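Local atomic coordinates of tubulin binding cofactor C (Leishmania major, PDB entry 5AJ8), a protein that probably acts as a tubulin-folding chaperone of the TBCC family, here represented by its C-terminal domain. Residues L65-K68 with D74-V77; P83-E86 with A90-F93; S105-G110 with A117-R122. The protein carries 1 engineered substitution. All coordinates share one frame; numbering follows the deposited sequence.

Overall arrangement
Two contacts fill a beta-helix; the third joins a loop to a short helix beside it. Contacts 1 and 2 are successive layers of the same interior: strands 64-68 and 84-86 are neighbours in one parallel sheet, strands 73-79 and 91-95 in the other, and the two centres lie only 6 Å apart. They touch directly, through Leu-67 CD2 on Met-91 CE at 3.5 Å and through the salt bridge from Arg-92 NE to Asp-74 OD1 at 2.8 Å. Contact 3, between loop 105-110 and helix 116-122, follows strand 91-95 in the chain. Its centre stands 21 Å from that of contact 1 and 26 Å from that of contact 2, touching neither.

Contact 1: residues L65-K68 with D74-V77; sequences LRLK and DMYV. Engineered in segment 74-77: Met-75 (natural residue Leu).
With CG anti to the backbone N (chi1 179°), Leu-65 sends its CD2 methyl across the interior toward Val-77, while Met-75, bent at both chi2 and chi3, turns its selenium and methyl toward the leucines. The contact is one layer of a right-handed parallel beta-helix core, the fold of the C-terminal domain of cofactor C. Strands 65-68 and 74-77 belong to opposite parallel sheets and run antiparallel to each other at 170°; their axes come no closer than 11.0 Å, so the side chains alone bridge the gap. Leu-65 and Val-77 meet tip to tip, CD2 of the leucine lying 3.6 Å from CG2 of the valine and 3.9 Å from its CG1. One methyl thus rests against both branches of the valine. Leu-67 and Met-75 also approach tip to tip. Met-75 is an engineered residue, a leucine in the natural protein, and is present as selenomethionine. All four side chains are buried, and every contact among them is apolar. On strand 65-68, the alternate residue Arg-66 forms a salt bridge with Glu-86, one turn of the helix further on. The methyl CE of Met-75 lies among the leucine tips, 4.0 Å from Leu-65 CD2 and 4.1 Å from Leu-67 CD2, while its selenium SE comes within 3.7 Å of the same Leu-67 CD2.

Contact 2: residues P83-E86 with A90-F93; sequences PIIE and AMRF
Phe-93 meets Pro-83 and Ile-85 through the far end of its ring. The methyl CG2 of Ile-85 lies at the ring edge, close to its plane and 4.4 Å from Phe-93 CZ, whereas CB of Pro-83 approaches CE2 of the same ring obliquely at 4.2 Å. The other branch of the isoleucine serves a second partner: its CD1 reaches CG of Met-91, a selenomethionine, at 4.5 Å. Ile-85 is divided in this way by its torsions, for chi1 of 61° sets CG2 beside the phenyl ring, and the extended chi2 of 172° carries CD1 toward Met-91. All four residues are buried, and their side chains form one rung in the apolar interior of the parallel beta-helix, where facing sheets are joined by packing and carry no hydrogen bonds between these segments. Further out, Trp-153 on strand 153-155 touches Ile-85, Met-91 and Phe-93, while Met-75 of the preceding turn packs on Met-91 and Phe-93. Backbone hydrogen bonds set the position of the first segment on both flanks, joining Ile-84 to Leu-65 and Leu-67 of strand 64-68, and Ile-85 to Asp-140.

Contact 3: residues S105-G110 with A117-R122; sequences SCTEDG and AEWVSR
This is an edge contact between an aromatic side chain and a backbone, made where the loop that follows strand 91-95 passes helix 116-122, about 16 Å (centre to centre) from the middle of the chain. Trp-119 reaches out of the helix and presents the six-membered end of its indole to residues 105-107. In the plane of the ring, Ser-105 O lies 3.6 Å from CZ2, and Cys-106 C lies 3.7 Å from CH2. Thr-107 crosses the indole obliquely, its CG2 methyl 3.7 Å from Trp-119 CZ3. With chi1 at 65°, the threonine turns that methyl to the ring and OG1 to the turn, where OG1 accepts a hydrogen bond from Lys-111 N and a weak one from Asp-109 N. A water, also in the indole plane, joins the two segments: it accepts from Trp-119 NE1 at 3.2 Å and lies 2.7 Å from Ser-105 O, to which it probably donates. Tyr-113 packs edge-to-face with the indole, and Ser-105 OG is held by Gly-101 O and Phe-168 N. Thr-107 is also the first residue of a type I beta turn ending at Gly-110, and this turn-bearing loop packs by its backbone on a helix-borne tryptophan, beside the parallel beta-helix.

Contact 1: residues L65-K68 with D74-V77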
loop_
_atom_site.group_PDB
_atom_site.type_symbol
_atom_site.label_atom_id
_atom_site.label_comp_id
_atom_site.label_asym_id
_atom_site.label_seq_id
_atom_site.Cartn_x
_atom_site.Cartn_y
_atom_site.Cartn_z
ATOM N N LEU A 65 0.441 -0.365 -8.545
ATOM C CA LEU A 65 -0.376 -1.019 -7.544
ATOM C C LEU A 65 -1.576 -1.664 -8.224
ATOM O O LEU A 65 -2.303 -1.003 -8.952
ATOM C CB LEU A 65 -0.858 -0.044 -6.471
ATOM C CG LEU A 65 -1.752 -0.601 -5.352
ATOM C CD1 LEU A 65 -1.102 -1.754 -4.621
ATOM C CD2 LEU A 65 -2.133 0.479 -4.345
ATOM N N ARG A 66 -1.746 -2.963 -8.027
ATOM C CA ARG A 66 -2.925 -3.648 -8.550
ATOM C C ARG A 66 -3.591 -4.517 -7.487
ATOM O O ARG A 66 -2.936 -5.267 -6.773
ATOM C CB ARG A 66 -2.579 -4.472 -9.787
ATOM C CG ARG A 66 -3.796 -5.183 -10.378
ATOM C CD ARG A 66 -3.702 -5.340 -11.886
ATOM N NE ARG A 66 -4.893 -5.967 -12.483
ATOM C CZ ARG A 66 -5.135 -6.004 -13.795
ATOM N NH1 ARG A 66 -4.300 -5.427 -14.665
ATOM N NH2 ARG A 66 -6.199 -6.626 -14.254
ATOM N N LEU A 67 -4.901 -4.419 -7.404
ATOM C CA LEU A 67 -5.677 -5.220 -6.455
ATOM C C LEU A 67 -6.766 -6.029 -7.173
ATOM O O LEU A 67 -7.466 -5.513 -8.042
ATOM C CB LEU A 67 -6.295 -4.341 -5.377
ATOM C CG LEU A 67 -5.294 -3.632 -4.456
ATOM C CD1 LEU A 67 -5.192 -2.173 -4.834
ATOM C CD2 LEU A 67 -5.730 -3.745 -3.013
ATOM N N LYS A 68 -6.903 -7.293 -6.794
ATOM C CA LYS A 68 -7.882 -8.177 -7.414
ATOM C C LYS A 68 -8.616 -8.972 -6.337
ATOM O O LYS A 68 -7.996 -9.572 -5.482
ATOM C CB LYS A 68 -7.224 -9.144 -8.394
ATOM C CG LYS A 68 -8.213 -10.105 -9.026
ATOM C CD LYS A 68 -7.622 -10.881 -10.187
ATOM C CE LYS A 68 -8.698 -11.725 -10.851
ATOM N NZ LYS A 68 -8.105 -12.592 -11.904
ATOM N N ASP A 74 -8.594 -0.590 3.492
ATOM C CA ASP A 74 -8.233 0.828 3.552
ATOM C C ASP A 74 -6.800 0.903 3.048
ATOM O O ASP A 74 -5.893 0.320 3.662
ATOM C CB ASP A 74 -8.371 1.418 4.953
ATOM C CG ASP A 74 -9.831 1.599 5.394
ATOM O OD1 ASP A 74 -10.752 1.514 4.553
ATOM O OD2 ASP A 74 -10.050 1.784 6.624
HETATM N N MSE A 75 -6.605 1.561 1.907
HETATM C CA MSE A 75 -5.303 1.581 1.201
HETATM C C MSE A 75 -4.653 2.938 1.354
HETATM O O MSE A 75 -5.157 3.930 0.809
HETATM C CB MSE A 75 -5.530 1.311 -0.304
HETATM C CG MSE A 75 -6.139 -0.020 -0.722
HETATM SE SE MSE A 75 -5.130 -1.549 -0.042
HETATM C CE MSE A 75 -3.435 -1.019 -0.906
ATOM N N TYR A 76 -3.520 3.008 2.064
ATOM C CA TYR A 76 -2.749 4.239 2.235
ATOM C C TYR A 76 -1.528 4.195 1.321
ATOM O O TYR A 76 -0.546 3.487 1.583
ATOM C CB TYR A 76 -2.348 4.426 3.704
ATOM C CG TYR A 76 -3.550 4.570 4.635
ATOM C CD1 TYR A 76 -4.183 3.456 5.181
ATOM C CD2 TYR A 76 -4.061 5.810 4.930
ATOM C CE1 TYR A 76 -5.288 3.592 6.034
ATOM C CE2 TYR A 76 -5.148 5.965 5.764
ATOM C CZ TYR A 76 -5.761 4.856 6.312
ATOM O OH TYR A 76 -6.861 5.051 7.129
ATOM N N VAL A 77 -1.598 4.960 0.244
ATOM C CA VAL A 77 -0.859 4.681 -0.951
ATOM C C VAL A 77 -0.032 5.886 -1.450
ATOM O O VAL A 77 -0.531 7.016 -1.517
ATOM C CB VAL A 77 -1.865 4.246 -2.060
ATOM C CG1 VAL A 77 -1.195 4.142 -3.417
ATOM C CG2 VAL A 77 -2.515 2.931 -1.686
#

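Contact 2: residues P83-E86 with A90-F93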
loop_
_atom_site.group_PDB
_atom_site.type_symbol
_atom_site.label_atom_id
_atom_site.label_comp_id
_atom_site.label_asym_id
_atom_site.label_seq_id
_atom_site.Cartn_x
_atom_site.Cartn_y
_atom_site.Cartn_z
ATOM N N PRO A 83 -3.459 3.476 -9.247
ATOM C CA PRO A 83 -3.818 2.117 -8.818
ATOM C C PRO A 83 -4.944 1.528 -9.649
ATOM O O PRO A 83 -5.856 2.264 -10.065
ATOM C CB PRO A 83 -4.257 2.320 -7.361
ATOM C CG PRO A 83 -3.505 3.539 -6.911
ATOM C CD PRO A 83 -3.449 4.423 -8.120
ATOM N N ILE A 84 -4.850 0.233 -9.947
ATOM C CA ILE A 84 -5.874 -0.494 -10.704
ATOM C C ILE A 84 -6.582 -1.458 -9.753
ATOM O O ILE A 84 -5.924 -2.209 -9.029
ATOM C CB ILE A 84 -5.256 -1.295 -11.883
ATOM C CG1 ILE A 84 -4.594 -0.347 -12.894
ATOM C CG2 ILE A 84 -6.319 -2.111 -12.594
ATOM C CD1 ILE A 84 -3.842 -1.027 -14.026
ATOM N N ILE A 85 -7.910 -1.472 -9.778
ATOM C CA ILE A 85 -8.654 -2.510 -9.068
ATOM C C ILE A 85 -9.500 -3.338 -10.021
ATOM O O ILE A 85 -9.830 -2.902 -11.126
ATOM C CB ILE A 85 -9.528 -1.945 -7.937
ATOM C CG1 ILE A 85 -10.579 -0.964 -8.454
ATOM C CG2 ILE A 85 -8.659 -1.268 -6.900
ATOM C CD1 ILE A 85 -11.577 -0.538 -7.391
ATOM N N GLU A 86 -9.818 -4.547 -9.576
ATOM C CA GLU A 86 -10.558 -5.516 -10.361
ATOM C C GLU A 86 -11.303 -6.469 -9.432
ATOM O O GLU A 86 -10.682 -7.119 -8.590
ATOM C CB GLU A 86 -9.606 -6.327 -11.235
ATOM C CG GLU A 86 -10.316 -7.287 -12.164
ATOM C CD GLU A 86 -9.386 -8.204 -12.943
ATOM O OE1 GLU A 86 -8.141 -8.127 -12.767
ATOM O OE2 GLU A 86 -9.922 -9.005 -13.751
ATOM N N ALA A 90 -15.769 -1.789 -1.599
ATOM C CA ALA A 90 -15.601 -1.164 -0.293
ATOM C C ALA A 90 -14.127 -0.847 -0.090
ATOM O O ALA A 90 -13.549 -1.123 0.971
ATOM C CB ALA A 90 -16.171 -2.049 0.829
HETATM N N MSE A 91 -13.535 -0.264 -1.125
HETATM C CA MSE A 91 -12.128 0.137 -1.102
HETATM C C MSE A 91 -12.101 1.598 -0.742
HETATM O O MSE A 91 -12.888 2.398 -1.276
HETATM C CB MSE A 91 -11.443 -0.095 -2.431
HETATM C CG MSE A 91 -11.608 -1.495 -3.035
HETATM SE SE MSE A 91 -10.861 -2.867 -1.874
HETATM C CE MSE A 91 -8.981 -2.512 -2.299
ATOM N N ARG A 92 -11.229 1.970 0.190
ATOM C CA ARG A 92 -11.060 3.378 0.535
ATOM C C ARG A 92 -9.575 3.748 0.472
ATOM O O ARG A 92 -8.722 3.018 1.010
ATOM C CB ARG A 92 -11.600 3.655 1.942
ATOM C CG ARG A 92 -13.035 3.174 2.133
ATOM C CD ARG A 92 -13.664 3.744 3.397
ATOM N NE ARG A 92 -12.892 3.364 4.576
ATOM C CZ ARG A 92 -13.139 3.797 5.801
ATOM N NH1 ARG A 92 -14.120 4.652 6.019
ATOM N NH2 ARG A 92 -12.408 3.365 6.833
ATOM N N PHE A 93 -9.284 4.876 -0.147
ATOM C CA PHE A 93 -7.902 5.307 -0.411
ATOM C C PHE A 93 -7.484 6.564 0.311
ATOM O O PHE A 93 -8.192 7.558 0.348
ATOM C CB PHE A 93 -7.671 5.494 -1.911
ATOM C CG PHE A 93 -7.617 4.202 -2.665
ATOM C CD1 PHE A 93 -8.768 3.539 -2.991
ATOM C CD2 PHE A 93 -6.398 3.656 -3.032
ATOM C CE1 PHE A 93 -8.721 2.348 -3.682
ATOM C CE2 PHE A 93 -6.328 2.457 -3.699
ATOM C CZ PHE A 93 -7.494 1.795 -4.026
#

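Contact 3: residues S105-G110 with A117-R122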
loop_
_atom_site.group_PDB
_atom_site.type_symbol
_atom_site.label_atom_id
_atom_site.label_comp_id
_atom_site.label_asym_id
_atom_site.label_seq_id
_atom_site.Cartn_x
_atom_site.Cartn_y
_atom_site.Cartn_z
ATOM N N SER A 105 11.222 4.429 11.734
ATOM C CA SER A 105 11.662 3.123 11.283
ATOM C C SER A 105 12.945 3.291 10.497
ATOM O O SER A 105 13.358 4.406 10.196
ATOM C CB SER A 105 10.586 2.476 10.400
ATOM O OG SER A 105 9.329 2.413 11.071
ATOM N N CYS A 106 13.569 2.175 10.144
ATOM C CA CYS A 106 14.777 2.209 9.331
ATOM C C CYS A 106 14.789 1.145 8.247
ATOM O O CYS A 106 14.034 0.192 8.307
ATOM C CB CYS A 106 16.002 2.071 10.223
ATOM S SG CYS A 106 16.208 0.467 11.015
ATOM N N THR A 107 15.660 1.322 7.244
ATOM C CA THR A 107 15.830 0.323 6.205
ATOM C C THR A 107 16.573 -0.862 6.804
ATOM O O THR A 107 16.937 -0.856 7.978
ATOM C CB THR A 107 16.601 0.848 4.975
ATOM O OG1 THR A 107 17.939 1.176 5.345
ATOM C CG2 THR A 107 15.924 2.067 4.376
ATOM N N GLU A 108 16.816 -1.870 5.986
ATOM C CA GLU A 108 17.580 -3.028 6.399
ATOM C C GLU A 108 19.000 -2.618 6.833
ATOM O O GLU A 108 19.521 -3.160 7.790
ATOM C CB GLU A 108 17.639 -4.050 5.260
ATOM C CG GLU A 108 17.780 -5.487 5.741
ATOM C CD GLU A 108 18.148 -6.451 4.619
ATOM O OE1 GLU A 108 17.568 -6.345 3.508
ATOM O OE2 GLU A 108 19.022 -7.315 4.859
ATOM N N ASP A 109 19.597 -1.647 6.134
ATOM C CA ASP A 109 20.946 -1.127 6.459
ATOM C C ASP A 109 21.009 -0.078 7.558
ATOM O O ASP A 109 22.066 0.494 7.802
ATOM C CB ASP A 109 21.584 -0.522 5.212
ATOM C CG ASP A 109 21.972 -1.565 4.209
ATOM O OD1 ASP A 109 21.984 -2.764 4.581
ATOM O OD2 ASP A 109 22.255 -1.182 3.050
ATOM N N GLY A 110 19.882 0.205 8.188
ATOM C CA GLY A 110 19.842 1.170 9.265
ATOM C C GLY A 110 19.621 2.608 8.841
ATOM O O GLY A 110 19.665 3.488 9.685
ATOM N N ALA A 117 8.410 11.711 1.540
ATOM C CA ALA A 117 8.963 11.995 0.197
ATOM C C ALA A 117 10.375 11.458 0.057
ATOM O O ALA A 117 10.692 10.856 -0.953
ATOM C CB ALA A 117 8.938 13.493 -0.113
ATOM N N GLU A 118 11.206 11.655 1.081
ATOM C CA GLU A 118 12.577 11.137 1.077
ATOM C C GLU A 118 12.609 9.619 1.040
ATOM O O GLU A 118 13.361 9.028 0.280
ATOM C CB GLU A 118 13.343 11.622 2.323
ATOM C CG GLU A 118 13.885 13.037 2.210
ATOM C CD GLU A 118 14.409 13.563 3.536
ATOM O OE1 GLU A 118 13.596 13.788 4.458
ATOM O OE2 GLU A 118 15.641 13.730 3.656
ATOM N N TRP A 119 11.805 8.989 1.887
ATOM C CA TRP A 119 11.693 7.521 1.894
ATOM C C TRP A 119 11.298 6.988 0.508
ATOM O O TRP A 119 11.892 6.043 -0.020
ATOM C CB TRP A 119 10.616 7.063 2.891
ATOM C CG TRP A 119 11.110 6.730 4.240
ATOM C CD1 TRP A 119 11.154 7.545 5.326
ATOM C CD2 TRP A 119 11.633 5.472 4.660
ATOM N NE1 TRP A 119 11.686 6.873 6.400
ATOM C CE2 TRP A 119 11.983 5.596 6.015
ATOM C CE3 TRP A 119 11.868 4.261 4.012
ATOM C CZ2 TRP A 119 12.519 4.545 6.743
ATOM C CZ3 TRP A 119 12.409 3.226 4.729
ATOM C CH2 TRP A 119 12.734 3.369 6.072
ATOM N N VAL A 120 10.278 7.607 -0.070
ATOM C CA VAL A 120 9.745 7.153 -1.340
ATOM C C VAL A 120 10.741 7.424 -2.482
ATOM O O VAL A 120 10.852 6.624 -3.404
ATOM C CB VAL A 120 8.382 7.809 -1.605
ATOM C CG1 VAL A 120 7.931 7.615 -3.026
ATOM C CG2 VAL A 120 7.336 7.249 -0.632
ATOM N N SER A 121 11.444 8.548 -2.417
ATOM C CA SER A 121 12.465 8.854 -3.431
ATOM C C SER A 121 13.682 7.912 -3.285
ATOM O O SER A 121 14.097 7.294 -4.258
ATOM C CB SER A 121 12.914 10.315 -3.311
ATOM O OG SER A 121 14.072 10.553 -4.075
ATOM N N ARG A 122 14.228 7.802 -2.066
ATOM C CA ARG A 122 15.503 7.105 -1.855
ATOM C C ARG A 122 15.351 5.578 -1.800
ATOM O O ARG A 122 16.149 4.880 -2.393
ATOM C CB ARG A 122 16.198 7.611 -0.598
ATOM C CG ARG A 122 16.398 9.121 -0.515
ATOM C CD ARG A 122 17.416 9.590 -1.521
ATOM N NE ARG A 122 18.736 9.069 -1.195
ATOM C CZ ARG A 122 19.684 9.734 -0.531
ATOM N NH1 ARG A 122 19.478 10.973 -0.109
ATOM N NH2 ARG A 122 20.847 9.148 -0.282
HETATM O O HOH W 1 13.177 6.957 9.218
#